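Side-chain contacts in ZYG-9 (Caenorhabditis elegans, PDB 2OF3), which organizes microtubules and spindle poles during mitosis and meiosis in one-cell embryos and is needed for default nucleus positioning in oocytes: residues 6-11 and 44-49; 12-17 and 84-89. All coordinates share one frame; numbering follows the deposited sequence.

How the interactions relate
Both contacts use helix 10-19 or the residues leading into it: interaction 1 joins them to the loop after helix 33-44, interaction 2 to helix 85-95. Their centres lie about 10 Å apart. Interaction 1 is the more peripheral, its centre about 24 Å from the centre of the chain, and partly buried: a glutamine amide is held by a hydroxyl, a second amide and a carboxylate, with one backbone bond. Interaction 2 lies deeper, its centre about 17 Å from that of the chain; all its touching residues are buried, and a salt bridge with a leucine methyl over the arginine replaces the amide network. The two adjoin: N84 probably donates to S6, K11 to S85, and Q46 packs on both R14 and N84.

Interaction 1: 6-11 and 44-49; sequences SDNEDK and GNQAKV
Q46 carries the segment 44-49 side of this contact, with S6, N8 and D10 arranged round its amide. Its backbone comes first: the carbonyl O of Q46 accepts from the backbone N of S6 at 2.8 Å, setting the two loops side by side. The side chain then bends at chi2 (-53°), turning its amide along the 6-11 loop. There OE1 of Q46 takes two donors, OG of S6 at 2.6 Å and ND2 of N8 at 2.9 Å. A serine suits its place because the hydroxyl can donate to OE1 while accepting from ND2 of N84. The N8 amide stands almost perpendicular to that of Q46, yet its N-H reaches a lone pair in the carbonyl plane; its OD1 accepts from the backbone N of D10, an Asx turn. NE2 of Q46 gives a nearly straight bond (167°) to the anti lone pair of OD2 of D10, 3.1 Å away. A glutamine both accepts and donates here; a leucine would probably leave S6, N8 and D10 without their shared partner. The network joins the approach to helix 10-19 with the loop between helices 33-44 and 49-55, while Q46 also touches L87 of helix 85-95.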
ATOM      1  N   SER A   6      -7.208 -22.776   6.121  1.00 23.43           N
ATOM      2  CA  SER A   6      -6.049 -23.591   6.437  1.00 23.56           C
ATOM      3  C   SER A   6      -4.935 -22.907   7.263  1.00 24.49           C
ATOM      4  O   SER A   6      -4.799 -21.683   7.295  1.00 23.41           O
ATOM      5  CB  SER A   6      -5.412 -24.104   5.133  1.00 22.72           C
ATOM      6  OG  SER A   6      -4.809 -23.005   4.442  1.00 19.17           O
ATOM      7  N   ASP A   7      -4.105 -23.727   7.890  1.00 26.43           N
ATOM      8  CA  ASP A   7      -2.913 -23.259   8.547  1.00 28.85           C
ATOM      9  C   ASP A   7      -1.880 -24.259   8.036  1.00 28.37           C
ATOM     10  O   ASP A   7      -1.754 -25.362   8.579  1.00 31.44           O
ATOM     11  CB  ASP A   7      -3.139 -23.346  10.067  1.00 29.74           C
ATOM     12  CG  ASP A   7      -1.840 -23.323  10.885  1.00 36.36           C
ATOM     13  OD1 ASP A   7      -0.773 -22.913  10.348  1.00 40.14           O
ATOM     14  OD2 ASP A   7      -1.891 -23.720  12.088  1.00 40.99           O
ATOM     15  N   ASN A   8      -1.178 -23.923   6.967  1.00 25.70           N
ATOM     16  CA  ASN A   8      -0.141 -24.778   6.399  1.00 23.79           C
ATOM     17  C   ASN A   8       0.943 -23.863   5.826  1.00 23.60           C
ATOM     18  O   ASN A   8       0.898 -22.631   5.972  1.00 22.51           O
ATOM     19  CB  ASN A   8      -0.753 -25.739   5.314  1.00 23.21           C
ATOM     20  CG  ASN A   8      -1.451 -24.981   4.175  1.00 20.80           C
ATOM     21  OD1 ASN A   8      -1.054 -23.866   3.842  1.00 21.93           O
ATOM     22  ND2 ASN A   8      -2.511 -25.562   3.598  1.00 21.37           N
ATOM     23  N   GLU A   9       1.902 -24.426   5.119  1.00 24.25           N
ATOM     24  CA  GLU A   9       2.952 -23.616   4.525  1.00 24.77           C
ATOM     25  C   GLU A   9       2.836 -23.537   3.010  1.00 23.19           C
ATOM     26  O   GLU A   9       3.849 -23.418   2.303  1.00 22.44           O
ATOM     27  CB  GLU A   9       4.285 -24.235   4.891  1.00 26.49           C
ATOM     28  CG  GLU A   9       4.610 -24.003   6.336  1.00 33.16           C
ATOM     29  CD  GLU A   9       5.931 -24.591   6.712  1.00 45.19           C
ATOM     30  OE1 GLU A   9       6.946 -24.350   5.994  1.00 49.28           O
ATOM     31  OE2 GLU A   9       5.953 -25.305   7.750  1.00 53.21           O
ATOM     32  N   ASP A  10       1.614 -23.593   2.490  1.00 21.77           N
ATOM     33  CA  ASP A  10       1.447 -23.549   1.020  1.00 20.81           C
ATOM     34  C   ASP A  10       1.808 -22.194   0.434  1.00 20.10           C
ATOM     35  O   ASP A  10       2.044 -22.105  -0.737  1.00 20.07           O
ATOM     36  CB  ASP A  10       0.036 -23.927   0.610  1.00 19.15           C
ATOM     37  CG  ASP A  10      -0.236 -25.404   0.775  1.00 22.20           C
ATOM     38  OD1 ASP A  10       0.642 -26.130   1.295  1.00 22.67           O
ATOM     39  OD2 ASP A  10      -1.348 -25.860   0.433  1.00 22.80           O
ATOM     40  N   LYS A  11       1.863 -21.137   1.234  1.00 20.71           N
ATOM     41  CA  LYS A  11       2.431 -19.853   0.761  1.00 22.04           C
ATOM     42  C   LYS A  11       3.780 -19.993   0.092  1.00 22.19           C
ATOM     43  O   LYS A  11       4.029 -19.371  -0.937  1.00 21.64           O
ATOM     44  CB  LYS A  11       2.528 -18.826   1.908  1.00 20.74           C
ATOM     45  CG  LYS A  11       2.939 -17.418   1.422  1.00 22.28           C
ATOM     46  CD  LYS A  11       3.204 -16.486   2.637  1.00 25.10           C
ATOM     47  CE  LYS A  11       1.923 -16.020   3.222  1.00 23.22           C
ATOM     48  NZ  LYS A  11       2.285 -15.345   4.551  1.00 24.18           N
ATOM     49  N   GLY A  44      -9.547 -21.925  -3.089  1.00 20.86           N
ATOM     50  CA  GLY A  44     -10.291 -23.174  -2.994  1.00 21.35           C
ATOM     51  C   GLY A  44      -9.522 -24.307  -2.379  1.00 22.85           C
ATOM     52  O   GLY A  44     -10.124 -25.181  -1.746  1.00 24.44           O
ATOM     53  N   ASN A  45      -8.198 -24.300  -2.521  1.00 22.12           N
ATOM     54  CA  ASN A  45      -7.356 -25.324  -1.893  1.00 22.82           C
ATOM     55  C   ASN A  45      -7.114 -25.052  -0.401  1.00 22.33           C
ATOM     56  O   ASN A  45      -6.472 -25.871   0.270  1.00 23.17           O
ATOM     57  CB  ASN A  45      -6.006 -25.436  -2.637  1.00 21.80           C
ATOM     58  CG  ASN A  45      -6.153 -26.003  -4.061  1.00 25.20           C
ATOM     59  OD1 ASN A  45      -7.070 -26.817  -4.344  1.00 27.21           O
ATOM     60  ND2 ASN A  45      -5.231 -25.620  -4.950  1.00 21.01           N
ATOM     61  N   GLN A  46      -7.605 -23.917   0.117  1.00 22.77           N
ATOM     62  CA  GLN A  46      -7.297 -23.450   1.505  1.00 22.45           C
ATOM     63  C   GLN A  46      -8.514 -23.193   2.418  1.00 22.94           C
ATOM     64  O   GLN A  46      -8.402 -23.233   3.630  1.00 23.30           O
ATOM     65  CB  GLN A  46      -6.457 -22.131   1.479  1.00 22.11           C
ATOM     66  CG  GLN A  46      -5.203 -22.175   0.601  1.00 18.70           C
ATOM     67  CD  GLN A  46      -4.295 -23.349   0.905  1.00 19.62           C
ATOM     68  OE1 GLN A  46      -4.286 -23.911   2.025  1.00 19.68           O
ATOM     69  NE2 GLN A  46      -3.532 -23.753  -0.109  1.00 18.68           N
ATOM     70  N   ALA A  47      -9.673 -22.949   1.819  1.00 23.87           N
ATOM     71  CA  ALA A  47     -10.869 -22.486   2.488  1.00 24.80           C
ATOM     72  C   ALA A  47     -12.033 -23.480   2.288  1.00 26.36           C
ATOM     73  O   ALA A  47     -12.249 -24.004   1.195  1.00 25.91           O
ATOM     74  CB  ALA A  47     -11.285 -21.080   1.934  1.00 23.82           C
ATOM     75  N   LYS A  48     -12.816 -23.678   3.346  1.00 28.51           N
ATOM     76  CA  LYS A  48     -14.114 -24.366   3.263  1.00 31.51           C
ATOM     77  C   LYS A  48     -15.078 -23.729   2.223  1.00 30.58           C
ATOM     78  O   LYS A  48     -15.136 -22.491   2.047  1.00 29.24           O
ATOM     79  CB  LYS A  48     -14.800 -24.337   4.649  1.00 31.59           C
ATOM     80  CG  LYS A  48     -14.187 -25.263   5.699  1.00 35.17           C
ATOM     81  CD  LYS A  48     -15.097 -25.177   6.954  1.00 37.50           C
ATOM     82  CE  LYS A  48     -14.845 -26.397   7.882  1.00 44.91           C
ATOM     83  NZ  LYS A  48     -13.955 -27.333   7.099  1.00 48.37           N
ATOM     84  N   VAL A  49     -15.899 -24.573   1.595  1.00 31.10           N
ATOM     85  CA  VAL A  49     -16.764 -24.096   0.525  1.00 31.77           C
ATOM     86  C   VAL A  49     -17.731 -23.051   1.010  1.00 30.83           C
ATOM     87  O   VAL A  49     -18.089 -22.167   0.242  1.00 31.49           O
ATOM     88  CB  VAL A  49     -17.512 -25.259  -0.225  1.00 32.87           C
ATOM     89  CG1 VAL A  49     -16.569 -26.393  -0.515  1.00 34.38           C
ATOM     90  CG2 VAL A  49     -18.683 -25.752   0.601  1.00 37.92           C
TER

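Interaction 2: 12-17 and 84-89; sequences KQRIKE and NSDLLL
R14 reaches from helix 10-19 to D86 on helix 85-95, and this salt bridge is the tight half of the contact. The guanidinium meets the carboxylate along its NE-NH2 edge, one nitrogen to each oxygen: NE of R14 lies 2.8 Å from OD2 of D86, and NH2 of R14 is equally close to OD1 of D86. Both bonds use syn lone pairs, and the two flat groups are only 13° from coplanar, so both N-H bonds point nearly straight at an oxygen. A bend at chi3 (-71°) turns the guanidinium so that NE and NH2 face D86 together. Over the centre of one guanidinium face sits CD1 of L87, 3.5 Å from CZ of R14; a leucine methyl suits this place because it packs on the flat group without competing for its N-H bonds. The N84 end is looser, with one water filling in: it accepts from NH1 of R14 at 2.9 Å and probably donates to OD1 of N84. The ND2 of N84 is engaged by S80 O and S6 OG. In the fold, R14 also touches Q46 and L87 packs on L39, L42 and L43, so the salt bridge lies where helices 10-19, 33-44 and 85-95 meet.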
ATOM      1  N   LYS A  12       4.682 -20.777   0.669  1.00 23.35           N
ATOM      2  CA  LYS A  12       5.988 -20.991   0.021  1.00 25.09           C
ATOM      3  C   LYS A  12       5.858 -21.587  -1.394  1.00 22.83           C
ATOM      4  O   LYS A  12       6.617 -21.189  -2.287  1.00 21.61           O
ATOM      5  CB  LYS A  12       6.906 -21.930   0.819  1.00 25.98           C
ATOM      6  CG  LYS A  12       7.368 -21.437   2.174  1.00 30.85           C
ATOM      7  CD  LYS A  12       8.179 -22.617   2.901  1.00 31.71           C
ATOM      8  CE  LYS A  12       8.580 -22.208   4.363  1.00 37.24           C
ATOM      9  NZ  LYS A  12       7.395 -21.947   5.310  1.00 40.88           N
ATOM     10  N   GLN A  13       4.950 -22.556  -1.570  1.00 21.42           N
ATOM     11  CA  GLN A  13       4.648 -23.166  -2.852  1.00 21.05           C
ATOM     12  C   GLN A  13       4.045 -22.133  -3.836  1.00 19.38           C
ATOM     13  O   GLN A  13       4.413 -22.127  -4.992  1.00 19.43           O
ATOM     14  CB  GLN A  13       3.718 -24.396  -2.684  1.00 20.75           C
ATOM     15  CG  GLN A  13       3.369 -25.178  -4.043  1.00 22.65           C
ATOM     16  CD  GLN A  13       4.623 -25.822  -4.685  1.00 27.10           C
ATOM     17  OE1 GLN A  13       5.593 -26.100  -3.981  1.00 27.57           O
ATOM     18  NE2 GLN A  13       4.629 -25.986  -6.024  1.00 26.21           N
ATOM     19  N   ARG A  14       3.173 -21.240  -3.374  1.00 19.43           N
ATOM     20  CA  ARG A  14       2.587 -20.193  -4.234  1.00 19.18           C
ATOM     21  C   ARG A  14       3.625 -19.191  -4.681  1.00 19.62           C
ATOM     22  O   ARG A  14       3.618 -18.839  -5.880  1.00 19.76           O
ATOM     23  CB  ARG A  14       1.391 -19.484  -3.595  1.00 18.20           C
ATOM     24  CG  ARG A  14       0.239 -20.434  -3.319  1.00 16.47           C
ATOM     25  CD  ARG A  14      -1.013 -19.611  -2.858  1.00 15.52           C
ATOM     26  NE  ARG A  14      -0.840 -19.056  -1.498  1.00 16.00           N
ATOM     27  CZ  ARG A  14      -1.101 -19.711  -0.385  1.00 14.88           C
ATOM     28  NH1 ARG A  14      -1.500 -20.990  -0.407  1.00 15.61           N
ATOM     29  NH2 ARG A  14      -0.906 -19.113   0.767  1.00 15.87           N
ATOM     30  N   ILE A  15       4.508 -18.749  -3.769  1.00 18.71           N
ATOM     31  CA  ILE A  15       5.595 -17.830  -4.114  1.00 20.75           C
ATOM     32  C   ILE A  15       6.542 -18.473  -5.137  1.00 21.26           C
ATOM     33  O   ILE A  15       6.913 -17.863  -6.138  1.00 21.51           O
ATOM     34  CB  ILE A  15       6.445 -17.393  -2.904  1.00 21.13           C
ATOM     35  CG1 ILE A  15       5.603 -16.655  -1.850  1.00 26.60           C
ATOM     36  CG2 ILE A  15       7.556 -16.463  -3.340  1.00 22.12           C
ATOM     37  CD1 ILE A  15       4.692 -15.589  -2.410  1.00 31.93           C
ATOM     38  N   LYS A  16       6.924 -19.707  -4.893  1.00 21.40           N
ATOM     39  CA  LYS A  16       7.778 -20.417  -5.831  1.00 22.31           C
ATOM     40  C   LYS A  16       7.136 -20.601  -7.218  1.00 22.16           C
ATOM     41  O   LYS A  16       7.807 -20.365  -8.218  1.00 21.57           O
ATOM     42  CB  LYS A  16       8.144 -21.766  -5.228  1.00 22.82           C
ATOM     43  CG  LYS A  16       8.726 -22.691  -6.236  1.00 27.99           C
ATOM     44  CD  LYS A  16       9.053 -23.990  -5.584  1.00 35.31           C
ATOM     45  CE  LYS A  16       7.968 -24.987  -5.879  1.00 41.77           C
ATOM     46  NZ  LYS A  16       8.291 -26.233  -5.082  1.00 50.14           N
ATOM     47  N   GLU A  17       5.856 -20.999  -7.291  1.00 20.76           N
ATOM     48  CA  GLU A  17       5.158 -21.165  -8.574  1.00 20.78           C
ATOM     49  C   GLU A  17       5.085 -19.859  -9.335  1.00 20.02           C
ATOM     50  O   GLU A  17       5.254 -19.870 -10.534  1.00 20.17           O
ATOM     51  CB  GLU A  17       3.772 -21.776  -8.365  1.00 20.35           C
ATOM     52  CG  GLU A  17       3.864 -23.236  -7.943  1.00 21.06           C
ATOM     53  CD  GLU A  17       2.521 -23.987  -7.848  1.00 24.62           C
ATOM     54  OE1 GLU A  17       1.431 -23.372  -8.052  1.00 27.97           O
ATOM     55  OE2 GLU A  17       2.586 -25.223  -7.529  1.00 27.73           O
ATOM     56  N   ASN A  84      -2.351 -17.691   4.845  1.00 18.89           N
ATOM     57  CA  ASN A  84      -3.084 -17.316   3.630  1.00 19.32           C
ATOM     58  C   ASN A  84      -3.084 -15.828   3.350  1.00 18.11           C
ATOM     59  O   ASN A  84      -3.880 -15.357   2.551  1.00 18.48           O
ATOM     60  CB  ASN A  84      -4.528 -17.896   3.694  1.00 19.25           C
ATOM     61  CG  ASN A  84      -4.505 -19.368   3.683  1.00 17.86           C
ATOM     62  OD1 ASN A  84      -4.199 -19.999   2.649  1.00 19.80           O
ATOM     63  ND2 ASN A  84      -4.714 -19.965   4.841  1.00 14.51           N
ATOM     64  N   SER A  85      -2.163 -15.102   3.980  1.00 17.29           N
ATOM     65  CA  SER A  85      -2.123 -13.643   3.906  1.00 18.42           C
ATOM     66  C   SER A  85      -2.037 -13.154   2.480  1.00 18.45           C
ATOM     67  O   SER A  85      -2.730 -12.184   2.105  1.00 18.99           O
ATOM     68  CB  SER A  85      -0.956 -13.058   4.696  1.00 17.56           C
ATOM     69  OG  SER A  85       0.334 -13.351   4.098  1.00 20.58           O
ATOM     70  N   ASP A  86      -1.222 -13.809   1.669  1.00 18.40           N
ATOM     71  CA  ASP A  86      -1.070 -13.403   0.281  1.00 18.10           C
ATOM     72  C   ASP A  86      -2.400 -13.492  -0.489  1.00 18.25           C
ATOM     73  O   ASP A  86      -2.720 -12.606  -1.272  1.00 19.35           O
ATOM     74  CB  ASP A  86       0.072 -14.215  -0.386  1.00 18.97           C
ATOM     75  CG  ASP A  86      -0.191 -15.739  -0.417  1.00 19.05           C
ATOM     76  OD1 ASP A  86      -0.496 -16.319   0.663  1.00 20.17           O
ATOM     77  OD2 ASP A  86      -0.079 -16.390  -1.522  1.00 19.75           O
ATOM     78  N   LEU A  87      -3.190 -14.520  -0.248  1.00 16.70           N
ATOM     79  CA  LEU A  87      -4.453 -14.725  -0.993  1.00 17.86           C
ATOM     80  C   LEU A  87      -5.531 -13.838  -0.460  1.00 17.13           C
ATOM     81  O   LEU A  87      -6.370 -13.358  -1.226  1.00 18.44           O
ATOM     82  CB  LEU A  87      -4.901 -16.193  -0.896  1.00 17.69           C
ATOM     83  CG  LEU A  87      -3.869 -17.232  -1.417  1.00 18.73           C
ATOM     84  CD1 LEU A  87      -4.356 -18.698  -1.143  1.00 15.04           C
ATOM     85  CD2 LEU A  87      -3.624 -17.023  -2.914  1.00 14.62           C
ATOM     86  N   LEU A  88      -5.520 -13.610   0.854  1.00 17.53           N
ATOM     87  CA  LEU A  88      -6.530 -12.725   1.468  1.00 18.11           C
ATOM     88  C   LEU A  88      -6.311 -11.310   1.057  1.00 18.52           C
ATOM     89  O   LEU A  88      -7.278 -10.629   0.711  1.00 19.39           O
ATOM     90  CB  LEU A  88      -6.528 -12.870   2.987  1.00 17.36           C
ATOM     91  CG  LEU A  88      -6.996 -14.237   3.498  1.00 20.31           C
ATOM     92  CD1 LEU A  88      -6.848 -14.258   5.012  1.00 20.50           C
ATOM     93  CD2 LEU A  88      -8.432 -14.649   3.022  1.00 21.52           C
ATOM     94  N   LEU A  89      -5.057 -10.855   1.009  1.00 18.58           N
ATOM     95  CA  LEU A  89      -4.774  -9.505   0.558  1.00 19.02           C
ATOM     96  C   LEU A  89      -5.130  -9.332  -0.906  1.00 18.69           C
ATOM     97  O   LEU A  89      -5.674  -8.286  -1.280  1.00 18.59           O
ATOM     98  CB  LEU A  89      -3.314  -9.096   0.875  1.00 20.22           C
ATOM     99  CG  LEU A  89      -3.011  -8.994   2.394  1.00 20.29           C
ATOM    100  CD1 LEU A  89      -1.493  -8.842   2.545  1.00 17.63           C
ATOM    101  CD2 LEU A  89      -3.714  -7.794   3.057  1.00 18.72           C
TER
HETATM  102  O   HOH W   1      -1.959 -21.565   2.387  1.00 20.05           O